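Local coordinates for protein N-acetylneuraminate epimerase (Escherichia coli, PDB 2UVK) that speeds the interconversion of the alpha- and beta-anomers of N-acetylneuraminic acid (sialic acid), working as a homodimeric, periplasmic Kelch-repeat beta-propeller enzyme, at residues V22-G27 with A32-D37; Q58-F63 with Y69-I74; D87-N92 with W98-S103. All coordinates share one frame; numbering follows the deposited sequence. Where two conformers were deposited one is given.

From the N terminus, interaction 1 closes first, bringing 32-37 back against 22-27 across four residues, within a propeller-blade sheet that also holds strands 14-18 and 46-47. The chain then enters the next sheet, where interaction 2 folds 69-74 onto 58-63, and interaction 3 folds 98-103 onto 87-92. The three loops close in series; none nests in or crosses another. Strands 67-71 and 88-92 are neighbours, so interactions 2 and 3 share one four-stranded sheet. Between the two blades, Y23 meets Y91, while W33 packs against V70 and W98.

Interaction 1 (V22-G27 with A32-D37); sequences VYIGLG and AWYKLD
The indole of W33 lies flat over the backbone of the opposing strand, at the one pair where that strand has no side chain to offer. G25 CA sits over the face of the five-membered ring, 3.8 Å from its centroid and only 17° off the normal. A side chain at G25 would run into the ring, so the glycine is what lets the indole come down this close. With CG anti to the carbonyl carbon (chi1 -82°), W33 brings NE1 up against L26, whose CG stands 3.5 Å from W33 NE1; the two side chains meet at a slant. On the benzo side, W33 CZ3 touches Y23 CB at 4.0 Å.

Next along the same face, Y23 and K35 run side by side, Y23 CD1 lying 4.0 Å from K35 CB, and the extended lysine chain then leads away. The opposite face carries V22, I24, Y34 and L36, where I24 CG1 meets Y34 CD2 at 4.2 Å.

Between the two faces, two hydrogen-bonded pairs, V22 with L36 and I24 with Y34, zip the backbones together. One further bond, from L26 N to A32 O at 3.1 Å, extends the pairing toward the turn. W33 also meets V70 and W98 of the next sheet. This is an antiparallel hairpin of the two middle strands in a four-stranded propeller blade, within Kelch repeat 1.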
ATOM      1  N   VAL B  22      19.821 -26.905   4.462  1.00 18.21           N
ATOM      2  CA  VAL B  22      19.744 -25.603   3.753  1.00 17.59           C
ATOM      3  C   VAL B  22      18.819 -25.773   2.566  1.00 17.24           C
ATOM      4  O   VAL B  22      18.931 -26.753   1.838  1.00 17.05           O
ATOM      5  CB  VAL B  22      21.126 -25.163   3.218  1.00 17.79           C
ATOM      6  CG1 VAL B  22      20.996 -23.949   2.292  1.00 18.43           C
ATOM      7  CG2 VAL B  22      22.087 -24.867   4.369  1.00 17.62           C
ATOM      8  N   TYR B  23      17.927 -24.796   2.367  1.00 16.18           N
ATOM      9  CA  TYR B  23      17.013 -24.769   1.203  1.00 16.37           C
ATOM     10  C   TYR B  23      17.286 -23.504   0.406  1.00 15.48           C
ATOM     11  O   TYR B  23      17.343 -22.432   0.983  1.00 14.93           O
ATOM     12  CB  TYR B  23      15.557 -24.752   1.647  1.00 17.73           C
ATOM     13  CG  TYR B  23      15.141 -25.986   2.406  1.00 19.97           C
ATOM     14  CD1 TYR B  23      14.449 -27.006   1.791  1.00 21.26           C
ATOM     15  CD2 TYR B  23      15.424 -26.103   3.754  1.00 21.71           C
ATOM     16  CE1 TYR B  23      14.061 -28.140   2.508  1.00 21.18           C
ATOM     17  CE2 TYR B  23      15.056 -27.223   4.469  1.00 22.04           C
ATOM     18  CZ  TYR B  23      14.366 -28.227   3.854  1.00 21.99           C
ATOM     19  OH  TYR B  23      14.000 -29.348   4.585  1.00 23.21           O
ATOM     20  N   ILE B  24      17.489 -23.632  -0.902  1.00 13.87           N
ATOM     21  CA  ILE B  24      17.639 -22.453  -1.772  1.00 13.14           C
ATOM     22  C   ILE B  24      16.828 -22.592  -3.039  1.00 12.20           C
ATOM     23  O   ILE B  24      16.582 -23.684  -3.541  1.00 12.51           O
ATOM     24  CB  ILE B  24      19.089 -22.199  -2.156  1.00 13.48           C
ATOM     25  CG1 ILE B  24      19.677 -23.396  -2.906  1.00 14.36           C
ATOM     26  CG2 ILE B  24      19.927 -21.840  -0.924  1.00 15.10           C
ATOM     27  CD1 ILE B  24      21.011 -23.147  -3.524  1.00 13.08           C
ATOM     28  N   GLY B  25      16.427 -21.458  -3.596  1.00 10.79           N
ATOM     29  CA  GLY B  25      15.680 -21.497  -4.826  1.00 10.31           C
ATOM     30  C   GLY B  25      15.359 -20.117  -5.353  1.00 10.42           C
ATOM     31  O   GLY B  25      15.695 -19.089  -4.765  1.00  9.64           O
ATOM     32  N   LEU B  26      14.747 -20.142  -6.517  1.00  9.83           N
ATOM     33  CA  LEU B  26      14.273 -18.924  -7.192  1.00  9.63           C
ATOM     34  C   LEU B  26      15.419 -18.035  -7.662  1.00  9.94           C
ATOM     35  O   LEU B  26      16.520 -18.500  -7.878  1.00 11.06           O
ATOM     36  CB  LEU B  26      13.218 -18.213  -6.360  1.00  9.65           C
ATOM     37  CG  LEU B  26      12.047 -19.079  -5.902  1.00 10.70           C
ATOM     38  CD1 LEU B  26      11.040 -18.322  -5.040  1.00 11.83           C
ATOM     39  CD2 LEU B  26      11.370 -19.778  -7.111  1.00 12.38           C
ATOM     40  N   GLY B  27      15.118 -16.761  -7.929  1.00  9.55           N
ATOM     41  CA  GLY B  27      16.090 -15.896  -8.541  1.00 10.58           C
ATOM     42  C   GLY B  27      16.477 -16.490  -9.872  1.00 10.74           C
ATOM     43  O   GLY B  27      15.605 -16.994 -10.605  1.00 12.00           O
ATOM     44  N   ALA B  32      13.321 -23.574  -9.766  1.00 13.08           N
ATOM     45  CA  ALA B  32      14.043 -24.657  -9.072  1.00 13.31           C
ATOM     46  C   ALA B  32      14.270 -24.321  -7.602  1.00 13.52           C
ATOM     47  O   ALA B  32      14.563 -23.179  -7.257  1.00 13.01           O
ATOM     48  CB  ALA B  32      15.351 -24.937  -9.741  1.00 13.96           C
ATOM     49  N   TRP B  33      14.134 -25.350  -6.755  1.00 13.38           N
ATOM     50  CA  TRP B  33      14.573 -25.366  -5.372  1.00 13.18           C
ATOM     51  C   TRP B  33      15.489 -26.563  -5.172  1.00 14.24           C
ATOM     52  O   TRP B  33      15.355 -27.572  -5.875  1.00 14.94           O
ATOM     53  CB  TRP B  33      13.391 -25.460  -4.419  1.00 13.03           C
ATOM     54  CG  TRP B  33      12.779 -24.119  -4.194  1.00 12.99           C
ATOM     55  CD1 TRP B  33      11.933 -23.471  -5.028  1.00 12.85           C
ATOM     56  CD2 TRP B  33      13.012 -23.251  -3.085  1.00 12.77           C
ATOM     57  NE1 TRP B  33      11.587 -22.250  -4.489  1.00 11.87           N
ATOM     58  CE2 TRP B  33      12.237 -22.099  -3.292  1.00 12.33           C
ATOM     59  CE3 TRP B  33      13.781 -23.344  -1.913  1.00 12.56           C
ATOM     60  CZ2 TRP B  33      12.232 -21.047  -2.393  1.00 10.69           C
ATOM     61  CZ3 TRP B  33      13.754 -22.305  -1.015  1.00 12.73           C
ATOM     62  CH2 TRP B  33      12.993 -21.173  -1.253  1.00 11.83           C
ATOM     63  N   TYR B  34      16.424 -26.396  -4.257  1.00 14.66           N
ATOM     64  CA  TYR B  34      17.357 -27.448  -3.859  1.00 16.16           C
ATOM     65  C   TYR B  34      17.510 -27.451  -2.359  1.00 17.15           C
ATOM     66  O   TYR B  34      17.343 -26.435  -1.718  1.00 16.20           O
ATOM     67  CB  TYR B  34      18.723 -27.225  -4.488  1.00 17.64           C
ATOM     68  CG  TYR B  34      18.698 -26.886  -5.953  1.00 18.87           C
ATOM     69  CD1 TYR B  34      18.727 -27.876  -6.913  1.00 20.78           C
ATOM     70  CD2 TYR B  34      18.661 -25.560  -6.368  1.00 19.99           C
ATOM     71  CE1 TYR B  34      18.708 -27.550  -8.270  1.00 21.14           C
ATOM     72  CE2 TYR B  34      18.646 -25.223  -7.732  1.00 20.34           C
ATOM     73  CZ  TYR B  34      18.671 -26.217  -8.663  1.00 20.61           C
ATOM     74  OH  TYR B  34      18.654 -25.863 -10.021  1.00 22.73           O
ATOM     75  N   LYS B  35      17.859 -28.618  -1.809  1.00 17.49           N
ATOM     76  CA  LYS B  35      18.222 -28.721  -0.394  1.00 18.47           C
ATOM     77  C   LYS B  35      19.596 -29.356  -0.223  1.00 19.33           C
ATOM     78  O   LYS B  35      20.065 -30.067  -1.091  1.00 19.53           O
ATOM     79  CB  LYS B  35      17.184 -29.510   0.388  1.00 19.03           C
ATOM     80  CG  LYS B  35      17.152 -31.016   0.096  1.00 18.78           C
ATOM     81  CD  LYS B  35      16.034 -31.627   0.900  1.00 18.88           C
ATOM     82  CE  LYS B  35      15.910 -33.108   0.671  1.00 20.85           C
ATOM     83  NZ  LYS B  35      14.760 -33.628   1.484  1.00 23.95           N
ATOM     84  N   LEU B  36      20.237 -29.064   0.893  1.00 20.50           N
ATOM     85  CA  LEU B  36      21.516 -29.689   1.205  1.00 21.58           C
ATOM     86  C   LEU B  36      21.597 -29.967   2.706  1.00 22.14           C
ATOM     87  O   LEU B  36      21.268 -29.131   3.532  1.00 20.66           O
ATOM     88  CB  LEU B  36      22.648 -28.780   0.733  1.00 21.96           C
ATOM     89  CG  LEU B  36      24.069 -29.279   0.940  1.00 22.59           C
ATOM     90  CD1 LEU B  36      24.947 -28.920  -0.242  1.00 22.64           C
ATOM     91  CD2 LEU B  36      24.629 -28.709   2.254  1.00 22.99           C
ATOM     92  N   ASP B  37      22.015 -31.185   3.045  1.00 23.60           N
ATOM     93  CA  ASP B  37      22.234 -31.592   4.431  1.00 25.35           C
ATOM     94  C   ASP B  37      23.684 -31.257   4.747  1.00 26.07           C
ATOM     95  O   ASP B  37      24.590 -31.861   4.192  1.00 26.68           O
ATOM     96  CB  ASP B  37      21.977 -33.095   4.550  1.00 25.47           C
ATOM     97  CG  ASP B  37      22.283 -33.635   5.918  1.00 26.86           C
ATOM     98  OD1 ASP B  37      22.622 -32.847   6.827  1.00 26.13           O
ATOM     99  OD2 ASP B  37      22.158 -34.869   6.084  1.00 31.50           O
TER

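Interaction 2 (Q58-F63 with Y69-I74); sequences QATSAF and YVFGGI
T60 with F71 and A62 with Y69 form hydrogen-bonded antiparallel pairs on either side of the non-hydrogen-bonded pair S61 with V70, the short strands running at 157° to each other. T60 O receives F71 N at 2.8 Å, the donor tilted 31° out of the carbonyl plane.

T60 crosses the base of F71 obliquely: the threonine hydroxyl leans over the start of the phenylalanine, T60 OG1 lying 3.4 Å from F71 CB. That oxygen occupies the position between backbone N and carbonyl carbon (chi1 61°), and its hydrogen bond goes to T114 OG1 on strand 112-117 of the next sheet. Farther out, A62 CB comes in at the edge of the F71 ring, 4.1 Å from F71 CE2. The Y69 ring likewise turns an edge to A62 O, which lies in its plane 3.7 Å from Y69 CD2. On the other face, V70 spreads its two methyl groups, CG1 to A59 CB and CG2 to S61 CB, each at 4.1 Å.

Beyond the paired residues, Q58 and I74 run side by side, with Q58 NE2 3.6 Å from I74 CD1. Q58 lies about 7 Å, side chain to side chain, from E209, the predicted proton acceptor.

The hairpin forms the first two strands of its blade. V70 and G72 bond through their backbones to H89, on strand 88-92, and to D87; S61 packs on A16 of strand 14-18, and F71 meets F173 edge-to-face on strand 169-174.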
ATOM      1  N   GLN B  58      13.948 -11.546  -5.834  1.00  8.95           N
ATOM      2  CA  GLN B  58      13.711 -10.755  -4.629  1.00  9.48           C
ATOM      3  C   GLN B  58      12.537 -11.242  -3.765  1.00  8.52           C
ATOM      4  O   GLN B  58      11.924 -10.475  -3.012  1.00  9.73           O
ATOM      5  CB  GLN B  58      13.583  -9.247  -4.936  1.00  9.76           C
ATOM      6  CG  GLN B  58      14.825  -8.669  -5.606  1.00 13.59           C
ATOM      7  CD  GLN B  58      14.783  -7.177  -5.726  1.00 15.03           C
ATOM      8  OE1 GLN B  58      14.592  -6.482  -4.740  1.00 22.21           O
ATOM      9  NE2 GLN B  58      14.915  -6.671  -6.940  1.00 20.85           N
ATOM     10  N   ALA B  59      12.222 -12.539  -3.841  1.00  7.74           N
ATOM     11  CA  ALA B  59      11.353 -13.165  -2.838  1.00  8.49           C
ATOM     12  C   ALA B  59      12.082 -13.317  -1.508  1.00  8.64           C
ATOM     13  O   ALA B  59      13.306 -13.167  -1.410  1.00  9.76           O
ATOM     14  CB  ALA B  59      10.914 -14.528  -3.329  1.00  8.62           C
ATOM     15  N   THR B  60      11.307 -13.608  -0.480  1.00  9.21           N
ATOM     16  CA  THR B  60      11.907 -13.967   0.821  1.00  9.54           C
ATOM     17  C   THR B  60      11.317 -15.300   1.263  1.00 10.47           C
ATOM     18  O   THR B  60      10.331 -15.789   0.708  1.00  9.89           O
ATOM     19  CB  THR B  60      11.604 -12.923   1.917  1.00  9.87           C
ATOM     20  OG1 THR B  60      10.195 -12.836   2.127  1.00 10.05           O
ATOM     21  CG2 THR B  60      12.192 -11.554   1.558  1.00 10.75           C
ATOM     22  N   SER B  61      11.921 -15.900   2.281  0.50 10.87           N
ATOM     23  CA  SER B  61      11.430 -17.175   2.794  0.50 11.50           C
ATOM     24  C   SER B  61      11.751 -17.333   4.270  0.50 12.69           C
ATOM     25  O   SER B  61      12.738 -16.779   4.744  0.50 12.24           O
ATOM     26  CB  SER B  61      12.028 -18.332   1.989  0.50 11.43           C
ATOM     27  OG  SER B  61      13.450 -18.309   2.014  0.50 11.97           O
ATOM     28  N   ALA B  62      10.910 -18.117   4.952  1.00 13.29           N
ATOM     29  CA  ALA B  62      11.034 -18.357   6.393  1.00 14.09           C
ATOM     30  C   ALA B  62      10.658 -19.777   6.689  1.00 15.40           C
ATOM     31  O   ALA B  62       9.712 -20.280   6.127  1.00 14.78           O
ATOM     32  CB  ALA B  62      10.121 -17.454   7.132  1.00 14.62           C
ATOM     33  N   PHE B  63      11.429 -20.421   7.568  0.50 16.34           N
ATOM     34  CA  PHE B  63      11.058 -21.737   8.105  0.50 16.99           C
ATOM     35  C   PHE B  63      10.347 -21.537   9.411  0.50 17.14           C
ATOM     36  O   PHE B  63      10.841 -20.825  10.289  0.50 17.19           O
ATOM     37  CB  PHE B  63      12.259 -22.648   8.351  0.50 17.78           C
ATOM     38  CG  PHE B  63      12.354 -23.754   7.377  0.50 17.48           C
ATOM     39  CD1 PHE B  63      13.390 -23.804   6.478  0.50 18.13           C
ATOM     40  CD2 PHE B  63      11.359 -24.725   7.315  0.50 17.89           C
ATOM     41  CE1 PHE B  63      13.459 -24.804   5.558  0.50 18.39           C
ATOM     42  CE2 PHE B  63      11.422 -25.750   6.385  0.50 17.92           C
ATOM     43  CZ  PHE B  63      12.475 -25.790   5.499  0.50 18.54           C
ATOM     44  N   TYR B  69       8.013 -21.296   4.059  1.00 12.88           N
ATOM     45  CA  TYR B  69       7.113 -20.275   3.481  1.00 12.47           C
ATOM     46  C   TYR B  69       7.905 -19.346   2.575  1.00 12.12           C
ATOM     47  O   TYR B  69       8.975 -18.924   2.948  1.00 12.71           O
ATOM     48  CB  TYR B  69       6.443 -19.458   4.588  1.00 13.76           C
ATOM     49  CG  TYR B  69       5.559 -20.331   5.442  1.00 13.73           C
ATOM     50  CD1 TYR B  69       4.233 -20.509   5.142  1.00 13.83           C
ATOM     51  CD2 TYR B  69       6.085 -21.040   6.517  1.00 14.99           C
ATOM     52  CE1 TYR B  69       3.411 -21.395   5.889  1.00 15.03           C
ATOM     53  CE2 TYR B  69       5.277 -21.897   7.278  1.00 14.69           C
ATOM     54  CZ  TYR B  69       3.945 -22.063   6.972  1.00 15.23           C
ATOM     55  OH  TYR B  69       3.140 -22.927   7.733  1.00 17.15           O
ATOM     56  N   VAL B  70       7.351 -19.044   1.401  1.00 11.16           N
ATOM     57  CA  VAL B  70       7.959 -18.108   0.434  1.00 10.45           C
ATOM     58  C   VAL B  70       6.980 -16.952   0.216  1.00  9.87           C
ATOM     59  O   VAL B  70       5.789 -17.174   0.007  1.00  9.77           O
ATOM     60  CB  VAL B  70       8.302 -18.792  -0.911  1.00 11.86           C
ATOM     61  CG1 VAL B  70       8.814 -17.773  -1.927  1.00 11.54           C
ATOM     62  CG2 VAL B  70       9.344 -19.898  -0.688  1.00 14.41           C
ATOM     63  N   PHE B  71       7.513 -15.735   0.299  1.00  8.79           N
ATOM     64  CA  PHE B  71       6.735 -14.498   0.249  1.00  8.94           C
ATOM     65  C   PHE B  71       7.126 -13.638  -0.973  1.00  8.02           C
ATOM     66  O   PHE B  71       8.269 -13.215  -1.131  1.00  9.07           O
ATOM     67  CB  PHE B  71       6.995 -13.680   1.519  1.00  8.86           C
ATOM     68  CG  PHE B  71       6.647 -14.428   2.757  1.00  8.70           C
ATOM     69  CD1 PHE B  71       5.382 -14.363   3.301  1.00  9.61           C
ATOM     70  CD2 PHE B  71       7.634 -15.179   3.387  1.00  9.55           C
ATOM     71  CE1 PHE B  71       5.067 -15.093   4.464  1.00 12.15           C
ATOM     72  CE2 PHE B  71       7.333 -15.906   4.556  1.00 10.10           C
ATOM     73  CZ  PHE B  71       6.064 -15.841   5.084  1.00  9.25           C
ATOM     74  N   GLY B  72       6.137 -13.349  -1.811  1.00  8.45           N
ATOM     75  CA  GLY B  72       6.277 -12.340  -2.844  1.00  8.93           C
ATOM     76  C   GLY B  72       7.346 -12.560  -3.883  1.00  8.44           C
ATOM     77  O   GLY B  72       7.542 -13.682  -4.381  1.00  9.69           O
ATOM     78  N   GLY B  73       8.029 -11.463  -4.219  1.00  7.51           N
ATOM     79  CA  GLY B  73       9.019 -11.402  -5.282  1.00  8.09           C
ATOM     80  C   GLY B  73       8.478 -10.751  -6.544  1.00  7.75           C
ATOM     81  O   GLY B  73       7.320 -10.371  -6.634  1.00  8.16           O
ATOM     82  N   ILE B  74       9.369 -10.643  -7.495  1.00  8.00           N
ATOM     83  CA  ILE B  74       9.086 -10.023  -8.787  1.00  8.29           C
ATOM     84  C   ILE B  74       9.045 -11.121  -9.865  1.00  8.97           C
ATOM     85  O   ILE B  74       9.962 -11.912  -9.993  1.00  9.26           O
ATOM     86  CB  ILE B  74      10.206  -9.076  -9.181  1.00  8.15           C
ATOM     87  CG1 ILE B  74      10.317  -7.903  -8.188  1.00 10.11           C
ATOM     88  CG2 ILE B  74       9.948  -8.503 -10.594  1.00 10.16           C
ATOM     89  CD1 ILE B  74      11.640  -7.182  -8.302  1.00 11.43           C
TER

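Interaction 3 (D87-N92 with W98-S103); sequences DVHKYN and WVKLMS
Y91 CB stands almost squarely above the six-membered ring of W98, 3.4 Å from its centroid. Because Y91 CG is anti to the backbone N (chi1 173°), the tyrosine ring leads over the pyrrole side of the indole, its plane at 47° to that five-membered ring. At the next pair on this face K100 CG lies over one face of the H89 imidazole, 4.0 Å from its centroid. W98 NE1 hydrogen-bonds A49 O, so the indole is held by its N-H as well as by its face; an alanine in place of W98 would probably leave Y91 without the surface it rests on and take this donor from A49 O.

Backbone bonds join K90 with V99 in both directions, and L101 N reaches V88 O nearly straight at 2.9 Å. They pair the third and fourth strands of a four-stranded Kelch propeller blade, 97-100 being outermost in its sheet.

Apolar contacts gather on the face away from the indole. V88 CG1 meets L101 CD1 at 3.7 Å, and the other leucine methyl, L101 CD2, comes to 3.9 Å from K90 CB. The bent end of K90 lies alongside V99, with K90 CE 4.0 Å from V99 CG1.

Charge and water close the end beyond the pairing. D87 OD2 and K100 NZ stay 4.4 Å apart, too far for a salt bridge, but one water bonds both; the same carboxylate oxygen makes a salt bridge to R56. A second water accepts from V88 N at 2.8 Å and lies within hydrogen-bonding distance of L101 O and S103 O.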
ATOM      1  N   ASP B  87       1.878 -12.719  -2.514  1.00 10.33           N
ATOM      2  CA  ASP B  87       1.377 -14.041  -2.132  1.00 11.13           C
ATOM      3  C   ASP B  87       2.312 -14.821  -1.214  1.00 10.88           C
ATOM      4  O   ASP B  87       3.444 -14.403  -0.930  1.00 10.97           O
ATOM      5  CB  ASP B  87       1.032 -14.870  -3.382  1.00 11.72           C
ATOM      6  CG  ASP B  87       2.210 -15.077  -4.311  1.00 11.22           C
ATOM      7  OD1 ASP B  87       3.353 -14.640  -3.984  1.00 11.70           O
ATOM      8  OD2 ASP B  87       2.005 -15.659  -5.413  1.00 14.38           O
ATOM      9  N   VAL B  88       1.779 -15.936  -0.705  1.00 10.90           N
ATOM     10  CA  VAL B  88       2.540 -16.847   0.146  1.00 11.16           C
ATOM     11  C   VAL B  88       2.347 -18.277  -0.369  1.00 12.02           C
ATOM     12  O   VAL B  88       1.219 -18.701  -0.653  1.00 12.86           O
ATOM     13  CB  VAL B  88       2.052 -16.763   1.604  1.00 11.32           C
ATOM     14  CG1 VAL B  88       2.940 -17.618   2.544  1.00 12.78           C
ATOM     15  CG2 VAL B  88       1.964 -15.314   2.080  1.00 13.14           C
ATOM     16  N   HIS B  89       3.466 -18.970  -0.522  1.00 11.72           N
ATOM     17  CA  HIS B  89       3.468 -20.400  -0.826  1.00 11.72           C
ATOM     18  C   HIS B  89       4.075 -21.147   0.341  1.00 12.90           C
ATOM     19  O   HIS B  89       4.937 -20.636   1.030  1.00 12.69           O
ATOM     20  CB  HIS B  89       4.263 -20.659  -2.094  1.00 11.89           C
ATOM     21  CG  HIS B  89       3.545 -20.268  -3.350  1.00 12.72           C
ATOM     22  ND1 HIS B  89       3.437 -18.963  -3.776  1.00 13.31           N
ATOM     23  CD2 HIS B  89       2.926 -21.020  -4.297  1.00 12.69           C
ATOM     24  CE1 HIS B  89       2.776 -18.927  -4.925  1.00 12.49           C
ATOM     25  NE2 HIS B  89       2.458 -20.166  -5.265  1.00 13.02           N
ATOM     26  N   LYS B  90       3.601 -22.377   0.555  1.00 13.76           N
ATOM     27  CA  LYS B  90       4.128 -23.237   1.614  1.00 15.69           C
ATOM     28  C   LYS B  90       4.681 -24.511   1.023  1.00 15.12           C
ATOM     29  O   LYS B  90       4.004 -25.168   0.235  1.00 16.10           O
ATOM     30  CB  LYS B  90       3.014 -23.581   2.595  1.00 15.97           C
ATOM     31  CG  LYS B  90       3.418 -24.532   3.709  1.00 17.81           C
ATOM     32  CD  LYS B  90       2.314 -24.690   4.737  1.00 19.17           C
ATOM     33  CE  LYS B  90       1.116 -25.443   4.189  1.00 23.04           C
ATOM     34  NZ  LYS B  90       1.364 -26.904   4.025  1.00 27.37           N
ATOM     35  N   TYR B  91       5.899 -24.852   1.408  1.00 15.68           N
ATOM     36  CA  TYR B  91       6.529 -26.120   1.003  1.00 15.67           C
ATOM     37  C   TYR B  91       6.641 -27.025   2.213  1.00 16.55           C
ATOM     38  O   TYR B  91       7.169 -26.633   3.251  1.00 16.08           O
ATOM     39  CB  TYR B  91       7.911 -25.866   0.440  1.00 15.58           C
ATOM     40  CG  TYR B  91       8.717 -27.114   0.154  1.00 15.98           C
ATOM     41  CD1 TYR B  91       8.473 -27.889  -0.973  1.00 16.52           C
ATOM     42  CD2 TYR B  91       9.730 -27.515   1.022  1.00 17.10           C
ATOM     43  CE1 TYR B  91       9.228 -29.014  -1.245  1.00 17.16           C
ATOM     44  CE2 TYR B  91      10.480 -28.672   0.753  1.00 16.69           C
ATOM     45  CZ  TYR B  91      10.224 -29.389  -0.376  1.00 16.56           C
ATOM     46  OH  TYR B  91      10.944 -30.524  -0.639  1.00 18.54           O
ATOM     47  N   ASN B  92       6.116 -28.238   2.051  1.00 17.98           N
ATOM     48  CA  ASN B  92       6.192 -29.283   3.088  1.00 19.54           C
ATOM     49  C   ASN B  92       7.346 -30.235   2.752  1.00 19.92           C
ATOM     50  O   ASN B  92       7.299 -30.954   1.763  1.00 20.36           O
ATOM     51  CB  ASN B  92       4.844 -30.005   3.181  1.00 19.90           C
ATOM     52  CG  ASN B  92       4.828 -31.109   4.233  1.00 22.75           C
ATOM     53  OD1 ASN B  92       5.843 -31.409   4.843  1.00 22.31           O
ATOM     54  ND2 ASN B  92       3.655 -31.687   4.463  1.00 26.26           N
ATOM     55  N   TRP B  98       4.394 -28.370  -2.740  1.00 18.23           N
ATOM     56  CA  TRP B  98       4.052 -26.932  -2.561  1.00 17.35           C
ATOM     57  C   TRP B  98       2.548 -26.732  -2.599  1.00 18.03           C
ATOM     58  O   TRP B  98       1.835 -27.411  -3.351  1.00 19.63           O
ATOM     59  CB  TRP B  98       4.639 -26.110  -3.700  1.00 15.96           C
ATOM     60  CG  TRP B  98       6.103 -25.958  -3.682  1.00 15.44           C
ATOM     61  CD1 TRP B  98       7.014 -26.725  -4.342  1.00 14.65           C
ATOM     62  CD2 TRP B  98       6.860 -24.919  -3.017  1.00 14.22           C
ATOM     63  NE1 TRP B  98       8.289 -26.257  -4.102  1.00 15.63           N
ATOM     64  CE2 TRP B  98       8.220 -25.144  -3.303  1.00 13.42           C
ATOM     65  CE3 TRP B  98       6.509 -23.840  -2.192  1.00 13.36           C
ATOM     66  CZ2 TRP B  98       9.241 -24.338  -2.793  1.00 13.90           C
ATOM     67  CZ3 TRP B  98       7.538 -23.016  -1.699  1.00 13.80           C
ATOM     68  CH2 TRP B  98       8.879 -23.281  -1.990  1.00 14.07           C
ATOM     69  N   VAL B  99       2.062 -25.759  -1.833  1.00 18.04           N
ATOM     70  CA  VAL B  99       0.724 -25.217  -2.031  1.00 18.58           C
ATOM     71  C   VAL B  99       0.785 -23.699  -1.949  1.00 17.65           C
ATOM     72  O   VAL B  99       1.575 -23.141  -1.212  1.00 18.38           O
ATOM     73  CB  VAL B  99      -0.305 -25.783  -1.033  1.00 19.34           C
ATOM     74  CG1 VAL B  99      -0.009 -25.372   0.398  1.00 20.33           C
ATOM     75  CG2 VAL B  99      -1.730 -25.416  -1.462  1.00 21.31           C
ATOM     76  N   LYS B 100      -0.053 -23.045  -2.731  1.00 16.80           N
ATOM     77  CA  LYS B 100      -0.250 -21.599  -2.586  1.00 16.60           C
ATOM     78  C   LYS B 100      -1.283 -21.412  -1.500  1.00 16.67           C
ATOM     79  O   LYS B 100      -2.284 -22.137  -1.448  1.00 18.08           O
ATOM     80  CB  LYS B 100      -0.751 -21.005  -3.888  1.00 15.67           C
ATOM     81  CG  LYS B 100      -0.974 -19.494  -3.800  1.00 17.70           C
ATOM     82  CD  LYS B 100      -1.371 -18.876  -5.130  1.00 19.69           C
ATOM     83  CE  LYS B 100      -1.647 -17.419  -4.911  1.00 23.47           C
ATOM     84  NZ  LYS B 100      -2.226 -16.729  -6.107  1.00 27.51           N
ATOM     85  N   LEU B 101      -1.044 -20.482  -0.591  1.00 14.57           N
ATOM     86  CA  LEU B 101      -1.979 -20.232   0.492  1.00 14.53           C
ATOM     87  C   LEU B 101      -3.011 -19.205   0.035  1.00 15.22           C
ATOM     88  O   LEU B 101      -2.708 -18.317  -0.798  1.00 15.09           O
ATOM     89  CB  LEU B 101      -1.256 -19.760   1.765  1.00 14.51           C
ATOM     90  CG  LEU B 101      -0.143 -20.670   2.292  1.00 14.18           C
ATOM     91  CD1 LEU B 101       0.432 -20.108   3.585  1.00 15.93           C
ATOM     92  CD2 LEU B 101      -0.642 -22.106   2.500  1.00 17.04           C
HETATM   93  N   MSE B 102      -4.232 -19.334   0.547  1.00 15.89           N
HETATM   94  CA  MSE B 102      -5.231 -18.291   0.343  1.00 17.03           C
HETATM   95  C   MSE B 102      -4.931 -17.256   1.397  1.00 14.63           C
HETATM   96  O   MSE B 102      -5.356 -17.371   2.540  1.00 14.56           O
HETATM   97  CB  MSE B 102      -6.645 -18.860   0.478  1.00 17.51           C
HETATM   98  CG  MSE B 102      -7.719 -17.808   0.212  1.00 19.05           C
HETATM   99 SE   MSE B 102      -9.485 -18.606   0.077  1.00 25.05          SE
HETATM  100  CE  MSE B 102      -9.484 -19.138  -1.814  1.00 25.67           C
ATOM    101  N   SER B 103      -4.142 -16.252   1.011  1.00 13.63           N
ATOM    102  CA  SER B 103      -3.592 -15.294   1.942  1.00 13.04           C
ATOM    103  C   SER B 103      -3.203 -14.055   1.152  1.00 12.82           C
ATOM    104  O   SER B 103      -2.494 -14.178   0.165  1.00 13.88           O
ATOM    105  CB  SER B 103      -2.352 -15.893   2.571  1.00 13.09           C
ATOM    106  OG  SER B 103      -1.792 -15.052   3.539  1.00 12.88           O
TER
HETATM  107  O   HOH W   1      -0.132 -15.513  -6.946  1.00 30.31           O
HETATM  108  O   HOH W   2      -0.980 -16.236  -1.228  1.00 14.24           O